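Local atomic coordinates of putative regulator (Escherichia coli O6, PDB entry 3HFI), a protein that is probably a transcription regulator whose UTRA domain, the part described here, is expected to sense a small-molecule effector. Residues 70-75 and 148-153; 104-109 and 134-139. All blocks are in the same frame, centred on the assembly; numbering follows the deposited sequence.

Contact 1 of 2, residues 70-75 and 148-153; sequences ENRINI and FGNVWL
At the edge of the Trp152 indole, 20° out of its plane, lies Glu70 OE1, 3.0 Å from Trp152 NE1 in a hydrogen bond; ring and carboxylate planes stand 46° apart. The indole also meets the His133 ring, their planes inclined. Its N-H reaches OE1 on the anti side, somewhat out of the carboxylate plane: Glu70 CG lies beside its backbone N and the chain extends beyond, carrying OE1 to the indole. The same oxygen forms a salt bridge with Arg119, and Glu70 OE2 bonds Tyr54, so three groups grip the buried carboxylate. At the edge of the Arg72 guanidinium, in its plane, sits a water 3.0 Å from Arg72 NH1. It also accepts from Asn150 ND2 and donates to Glu70 O and Phe148 O, spanning both strands with four bonds. Arg72 NE has its own salt bridge to Glu34. Beneath, Glu70 and Asn150 form one antiparallel hydrogen-bonded pair, Arg72 and Phe148 another. Between them Asn71 faces Gly149 in a non-hydrogen-bonded pair, and Gly149 CA makes a CA-H...O contact with Glu70 O (3.2 Å). These are inner strands of the UTRA sheet: 51-60 flanks 65-73, 130-139 flanks 144-153, and helix 38-44 packs on the Arg72 and Phe148 face.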
loop_
_atom_site.group_PDB
_atom_site.type_symbol
_atom_site.label_atom_id
_atom_site.label_comp_id
_atom_site.label_asym_id
_atom_site.label_seq_id
_atom_site.Cartn_x
_atom_site.Cartn_y
_atom_site.Cartn_z
ATOM N N GLU A 70 12.464 4.689 -5.395
ATOM C CA GLU A 70 12.717 5.409 -6.658
ATOM C C GLU A 70 11.383 5.778 -7.258
ATOM O O GLU A 70 10.626 4.896 -7.697
ATOM C CB GLU A 70 13.456 4.488 -7.594
ATOM C CG GLU A 70 14.749 4.105 -7.037
ATOM C CD GLU A 70 15.496 3.240 -7.999
ATOM O OE1 GLU A 70 15.269 2.001 -7.976
ATOM O OE2 GLU A 70 16.330 3.812 -8.748
ATOM N N ASN A 71 11.038 7.050 -7.191
ATOM C CA ASN A 71 9.797 7.557 -7.718
ATOM C C ASN A 71 10.022 8.139 -9.129
ATOM O O ASN A 71 11.029 8.811 -9.370
ATOM C CB ASN A 71 9.256 8.688 -6.809
ATOM C CG ASN A 71 9.073 8.278 -5.391
ATOM O OD1 ASN A 71 9.732 8.790 -4.484
ATOM N ND2 ASN A 71 8.115 7.388 -5.169
ATOM N N ARG A 72 9.090 7.915 -10.040
ATOM C CA ARG A 72 9.096 8.537 -11.326
ATOM C C ARG A 72 7.717 9.172 -11.524
ATOM O O ARG A 72 6.692 8.502 -11.517
ATOM C CB ARG A 72 9.363 7.490 -12.376
ATOM C CG ARG A 72 10.847 7.134 -12.496
ATOM C CD ARG A 72 11.081 5.971 -13.340
ATOM N NE ARG A 72 12.516 5.697 -13.554
ATOM C CZ ARG A 72 13.203 4.781 -12.873
ATOM N NH1 ARG A 72 12.642 4.111 -11.899
ATOM N NH2 ARG A 72 14.473 4.576 -13.118
ATOM N N ILE A 73 7.734 10.479 -11.725
ATOM C CA ILE A 73 6.573 11.370 -11.633
ATOM C C ILE A 73 6.302 12.084 -12.959
ATOM O O ILE A 73 7.224 12.676 -13.541
ATOM C CB ILE A 73 6.800 12.439 -10.526
ATOM C CG1 ILE A 73 7.009 11.746 -9.167
ATOM C CG2 ILE A 73 5.586 13.313 -10.459
ATOM C CD1 ILE A 73 8.158 12.332 -8.332
ATOM N N ASN A 74 5.048 12.010 -13.439
ATOM C CA ASN A 74 4.627 12.766 -14.602
ATOM C C ASN A 74 4.494 14.233 -14.205
ATOM O O ASN A 74 3.512 14.647 -13.596
ATOM C CB ASN A 74 3.284 12.251 -15.103
ATOM C CG ASN A 74 2.820 12.965 -16.325
ATOM O OD1 ASN A 74 3.501 13.861 -16.831
ATOM N ND2 ASN A 74 1.682 12.558 -16.842
ATOM N N ILE A 75 5.465 15.026 -14.567
ATOM C CA ILE A 75 5.528 16.420 -14.143
ATOM C C ILE A 75 4.517 17.335 -14.857
ATOM O O ILE A 75 4.144 18.389 -14.332
ATOM C CB ILE A 75 6.979 16.963 -14.244
ATOM C CG1 ILE A 75 7.561 16.861 -15.634
ATOM C CG2 ILE A 75 7.912 16.162 -13.386
ATOM C CD1 ILE A 75 9.130 16.802 -15.556
ATOM N N PHE A 148 5.048 6.378 -10.657
ATOM C CA PHE A 148 5.431 4.959 -10.785
ATOM C C PHE A 148 6.686 4.772 -9.947
ATOM O O PHE A 148 7.749 5.341 -10.256
ATOM C CB PHE A 148 5.708 4.563 -12.257
ATOM C CG PHE A 148 6.128 3.145 -12.424
ATOM C CD1 PHE A 148 5.285 2.115 -12.038
ATOM C CD2 PHE A 148 7.367 2.824 -12.930
ATOM C CE1 PHE A 148 5.660 0.817 -12.151
ATOM C CE2 PHE A 148 7.767 1.474 -13.036
ATOM C CZ PHE A 148 6.924 0.511 -12.686
ATOM N N GLY A 149 6.538 4.033 -8.853
ATOM C CA GLY A 149 7.588 3.833 -7.877
ATOM C C GLY A 149 8.094 2.415 -7.838
ATOM O O GLY A 149 7.335 1.456 -8.035
ATOM N N ASN A 150 9.386 2.296 -7.594
ATOM C CA ASN A 150 10.051 1.037 -7.340
ATOM C C ASN A 150 10.606 1.105 -5.941
ATOM O O ASN A 150 11.347 2.054 -5.627
ATOM C CB ASN A 150 11.220 0.857 -8.283
ATOM C CG ASN A 150 10.794 0.342 -9.628
ATOM O OD1 ASN A 150 10.897 -0.834 -9.881
ATOM N ND2 ASN A 150 10.290 1.211 -10.488
ATOM N N VAL A 151 10.270 0.117 -5.107
ATOM C CA VAL A 151 10.636 0.153 -3.692
ATOM C C VAL A 151 11.439 -1.092 -3.367
ATOM O O VAL A 151 11.061 -2.187 -3.765
ATOM C CB VAL A 151 9.404 0.242 -2.795
ATOM C CG1 VAL A 151 9.799 0.303 -1.366
ATOM C CG2 VAL A 151 8.586 1.484 -3.148
ATOM N N TRP A 152 12.519 -0.905 -2.614
ATOM C CA TRP A 152 13.429 -1.967 -2.241
ATOM C C TRP A 152 13.370 -2.068 -0.742
ATOM O O TRP A 152 13.827 -1.160 -0.041
ATOM C CB TRP A 152 14.826 -1.625 -2.693
ATOM C CG TRP A 152 14.819 -1.278 -4.105
ATOM C CD1 TRP A 152 14.600 -0.036 -4.671
ATOM C CD2 TRP A 152 14.973 -2.182 -5.162
ATOM N NE1 TRP A 152 14.611 -0.126 -6.035
ATOM C CE2 TRP A 152 14.849 -1.436 -6.373
ATOM C CE3 TRP A 152 15.199 -3.556 -5.225
ATOM C CZ2 TRP A 152 14.955 -2.033 -7.624
ATOM C CZ3 TRP A 152 15.317 -4.146 -6.453
ATOM C CH2 TRP A 152 15.206 -3.384 -7.646
ATOM N N LEU A 153 12.787 -3.164 -0.267
ATOM C CA LEU A 153 12.307 -3.228 1.095
ATOM C C LEU A 153 13.230 -4.309 1.521
ATOM O O LEU A 153 13.269 -5.289 0.837
ATOM C CB LEU A 153 11.106 -4.142 1.259
ATOM C CG LEU A 153 9.755 -3.450 1.381
ATOM C CD1 LEU A 153 9.315 -2.924 0.052
ATOM C CD2 LEU A 153 8.755 -4.481 1.911
HETATM O O HOH W 1 10.102 4.153 -10.385
#

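Contact 2 of 2, residues 104-109 and 134-139; sequences RYSESR and LEQLVF
Phe139 turns the edge of its ring to the opposing strand: Tyr105 O lies in the ring plane, 3.7 Å from Phe139 CD2, and Glu107 OE1 lies near that plane, 4.0 Å from Phe139 CZ. With CG beside its own backbone N (chi1 -65°), the ring reaches along the sheet past Tyr105 to Glu107, whose carboxylate plane is turned 71° from it. Farther along this face Arg109 and Glu135 run side by side in the same direction; their salt bridge is long, 3.7 Å from Arg109 NH1 to Glu135 OE1. On the other face Gln136 stretches out fully, bringing NE2 to 3.5 Å from the OG atoms of both Ser106 and Ser108, packing distances rather than hydrogen bonds. The backbones underneath form an antiparallel ladder, in which Glu107 and Leu137, like Arg109 and Glu135, are hydrogen-bonded pairs. At the Phe139 end its regularity is interrupted by a classic beta bulge, Arg104 and Tyr105 both facing Phe139. Arg104 N donates to Phe139 O at 3.1 Å. The bond from Tyr105 N to Phe139 O is weak, at 3.4 Å. Strand 105-114 is the last strand of the sheet within its chain, yet residues 105-109 also pair antiparallel with a strand of the second subunit, carrying the sheet across the dimer interface. Both polar atoms of the Gln136 amide are held: NE2 donates to Tyr159 O, and OE1 accepts from Gly161 N, both of the second subunit. Glu135 OE2 is held by Tyr39 within the chain.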
loop_
_atom_site.group_PDB
_atom_site.type_symbol
_atom_site.label_atom_id
_atom_site.label_comp_id
_atom_site.label_asym_id
_atom_site.label_seq_id
_atom_site.Cartn_x
_atom_site.Cartn_y
_atom_site.Cartn_z
ATOM N N ARG A 104 -6.480 8.744 -5.744
ATOM C CA ARG A 104 -7.578 7.880 -5.540
ATOM C C ARG A 104 -7.343 6.396 -5.687
ATOM O O ARG A 104 -8.181 5.643 -5.182
ATOM C CB ARG A 104 -8.720 8.252 -6.471
ATOM C CG ARG A 104 -9.131 9.727 -6.330
ATOM C CD ARG A 104 -10.378 9.999 -7.131
ATOM N NE ARG A 104 -10.623 11.428 -7.151
ATOM C CZ ARG A 104 -11.389 12.073 -6.297
ATOM N NH1 ARG A 104 -12.062 11.404 -5.345
ATOM N NH2 ARG A 104 -11.525 13.410 -6.419
ATOM N N TYR A 105 -6.259 5.990 -6.346
ATOM C CA TYR A 105 -5.921 4.585 -6.536
ATOM C C TYR A 105 -4.446 4.337 -6.583
ATOM O O TYR A 105 -3.647 5.194 -7.017
ATOM C CB TYR A 105 -6.442 3.958 -7.849
ATOM C CG TYR A 105 -7.875 4.238 -8.162
ATOM C CD1 TYR A 105 -8.879 3.278 -7.872
ATOM C CD2 TYR A 105 -8.259 5.424 -8.774
ATOM C CE1 TYR A 105 -10.231 3.533 -8.158
ATOM C CE2 TYR A 105 -9.600 5.670 -9.080
ATOM C CZ TYR A 105 -10.569 4.727 -8.760
ATOM O OH TYR A 105 -11.899 4.982 -9.038
ATOM N N SER A 106 -4.132 3.094 -6.271
ATOM C CA SER A 106 -2.800 2.540 -6.122
ATOM C C SER A 106 -2.872 1.097 -6.607
ATOM O O SER A 106 -3.823 0.399 -6.248
ATOM C CB SER A 106 -2.548 2.350 -4.620
ATOM O OG SER A 106 -1.371 2.884 -4.436
ATOM N N GLU A 107 -1.815 0.605 -7.261
ATOM C CA GLU A 107 -1.693 -0.805 -7.542
ATOM C C GLU A 107 -0.255 -1.136 -7.179
ATOM O O GLU A 107 0.629 -0.399 -7.549
ATOM C CB GLU A 107 -1.831 -1.063 -9.047
ATOM C CG GLU A 107 -3.198 -0.867 -9.597
ATOM C CD GLU A 107 -3.268 -0.989 -11.141
ATOM O OE1 GLU A 107 -2.243 -0.894 -11.866
ATOM O OE2 GLU A 107 -4.397 -1.133 -11.631
ATOM N N SER A 108 -0.007 -2.281 -6.561
ATOM C CA SER A 108 1.334 -2.700 -6.333
ATOM C C SER A 108 1.500 -4.123 -6.788
ATOM O O SER A 108 0.584 -4.924 -6.700
ATOM C CB SER A 108 1.635 -2.643 -4.835
ATOM O OG SER A 108 1.361 -1.383 -4.291
ATOM N N ARG A 109 2.737 -4.461 -7.108
ATOM C CA ARG A 109 3.127 -5.784 -7.547
ATOM C C ARG A 109 4.385 -6.121 -6.812
ATOM O O ARG A 109 5.270 -5.294 -6.739
ATOM C CB ARG A 109 3.386 -5.714 -9.024
ATOM C CG ARG A 109 3.668 -7.018 -9.678
ATOM C CD ARG A 109 3.709 -6.686 -11.162
ATOM N NE ARG A 109 4.083 -7.799 -12.029
ATOM C CZ ARG A 109 4.427 -7.653 -13.321
ATOM N NH1 ARG A 109 4.451 -6.422 -13.884
ATOM N NH2 ARG A 109 4.765 -8.736 -14.059
ATOM N N LEU A 134 8.943 -3.978 -4.751
ATOM C CA LEU A 134 7.596 -3.555 -5.068
ATOM C C LEU A 134 7.622 -2.583 -6.226
ATOM O O LEU A 134 8.486 -1.691 -6.268
ATOM C CB LEU A 134 7.078 -2.882 -3.843
ATOM C CG LEU A 134 5.701 -2.346 -3.762
ATOM C CD1 LEU A 134 5.180 -3.157 -2.601
ATOM C CD2 LEU A 134 5.718 -0.864 -3.425
ATOM N N GLU A 135 6.735 -2.777 -7.209
ATOM C CA GLU A 135 6.422 -1.706 -8.181
ATOM C C GLU A 135 5.057 -1.192 -7.818
ATOM O O GLU A 135 4.143 -1.978 -7.683
ATOM C CB GLU A 135 6.306 -2.206 -9.616
ATOM C CG GLU A 135 7.541 -2.694 -10.261
ATOM C CD GLU A 135 7.261 -3.184 -11.698
ATOM O OE1 GLU A 135 6.197 -3.765 -11.957
ATOM O OE2 GLU A 135 8.067 -2.983 -12.574
ATOM N N GLN A 136 4.888 0.115 -7.751
ATOM C CA GLN A 136 3.632 0.693 -7.379
ATOM C C GLN A 136 3.262 1.791 -8.341
ATOM O O GLN A 136 4.072 2.685 -8.625
ATOM C CB GLN A 136 3.762 1.313 -6.005
ATOM C CG GLN A 136 2.428 1.903 -5.516
ATOM C CD GLN A 136 2.535 2.524 -4.179
ATOM O OE1 GLN A 136 3.284 3.527 -3.995
ATOM N NE2 GLN A 136 1.807 1.938 -3.188
ATOM N N LEU A 137 2.045 1.746 -8.828
ATOM C CA LEU A 137 1.537 2.752 -9.736
ATOM C C LEU A 137 0.470 3.500 -8.948
ATOM O O LEU A 137 -0.406 2.892 -8.415
ATOM C CB LEU A 137 0.966 2.082 -11.001
ATOM C CG LEU A 137 0.626 2.957 -12.205
ATOM C CD1 LEU A 137 1.767 3.872 -12.608
ATOM C CD2 LEU A 137 0.160 2.129 -13.407
ATOM N N VAL A 138 0.561 4.823 -8.938
ATOM C CA VAL A 138 -0.301 5.735 -8.181
ATOM C C VAL A 138 -1.067 6.619 -9.163
ATOM O O VAL A 138 -0.480 7.125 -10.114
ATOM C CB VAL A 138 0.551 6.579 -7.189
ATOM C CG1 VAL A 138 -0.335 7.571 -6.398
ATOM C CG2 VAL A 138 1.314 5.624 -6.201
ATOM N N PHE A 139 -2.391 6.761 -8.949
ATOM C CA PHE A 139 -3.317 7.365 -9.901
ATOM C C PHE A 139 -4.096 8.471 -9.223
ATOM O O PHE A 139 -4.504 8.337 -8.054
ATOM C CB PHE A 139 -4.386 6.393 -10.349
ATOM C CG PHE A 139 -3.902 5.206 -11.133
ATOM C CD1 PHE A 139 -4.190 5.091 -12.474
ATOM C CD2 PHE A 139 -3.281 4.152 -10.498
ATOM C CE1 PHE A 139 -3.818 3.941 -13.189
ATOM C CE2 PHE A 139 -2.893 2.994 -11.177
ATOM C CZ PHE A 139 -3.173 2.888 -12.543
#

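Overall arrangement
From the N terminus, strands 26-35 and 51-60 precede strand 65-73, which carries the first segment of contact 1. The chain then runs through helix 91-99 to strand 105-114, where contact 2 begins, and through helix 117-123 to strand 130-139, which returns alongside it and closes the inner loop. Strand 144-153 follows directly and closes contact 1, so contact 2 is nested within the larger loop. Strands 130-139 and 144-153 are sheet neighbours, joined by probable hydrogen bonds from Val151 N to Leu134 O and from Gln136 N to Gly149 O. Contact 1 thus joins the N-terminal strands to the last one, while contact 2 adds strand 105-114, the edge that meets the second subunit, to strand 130-139.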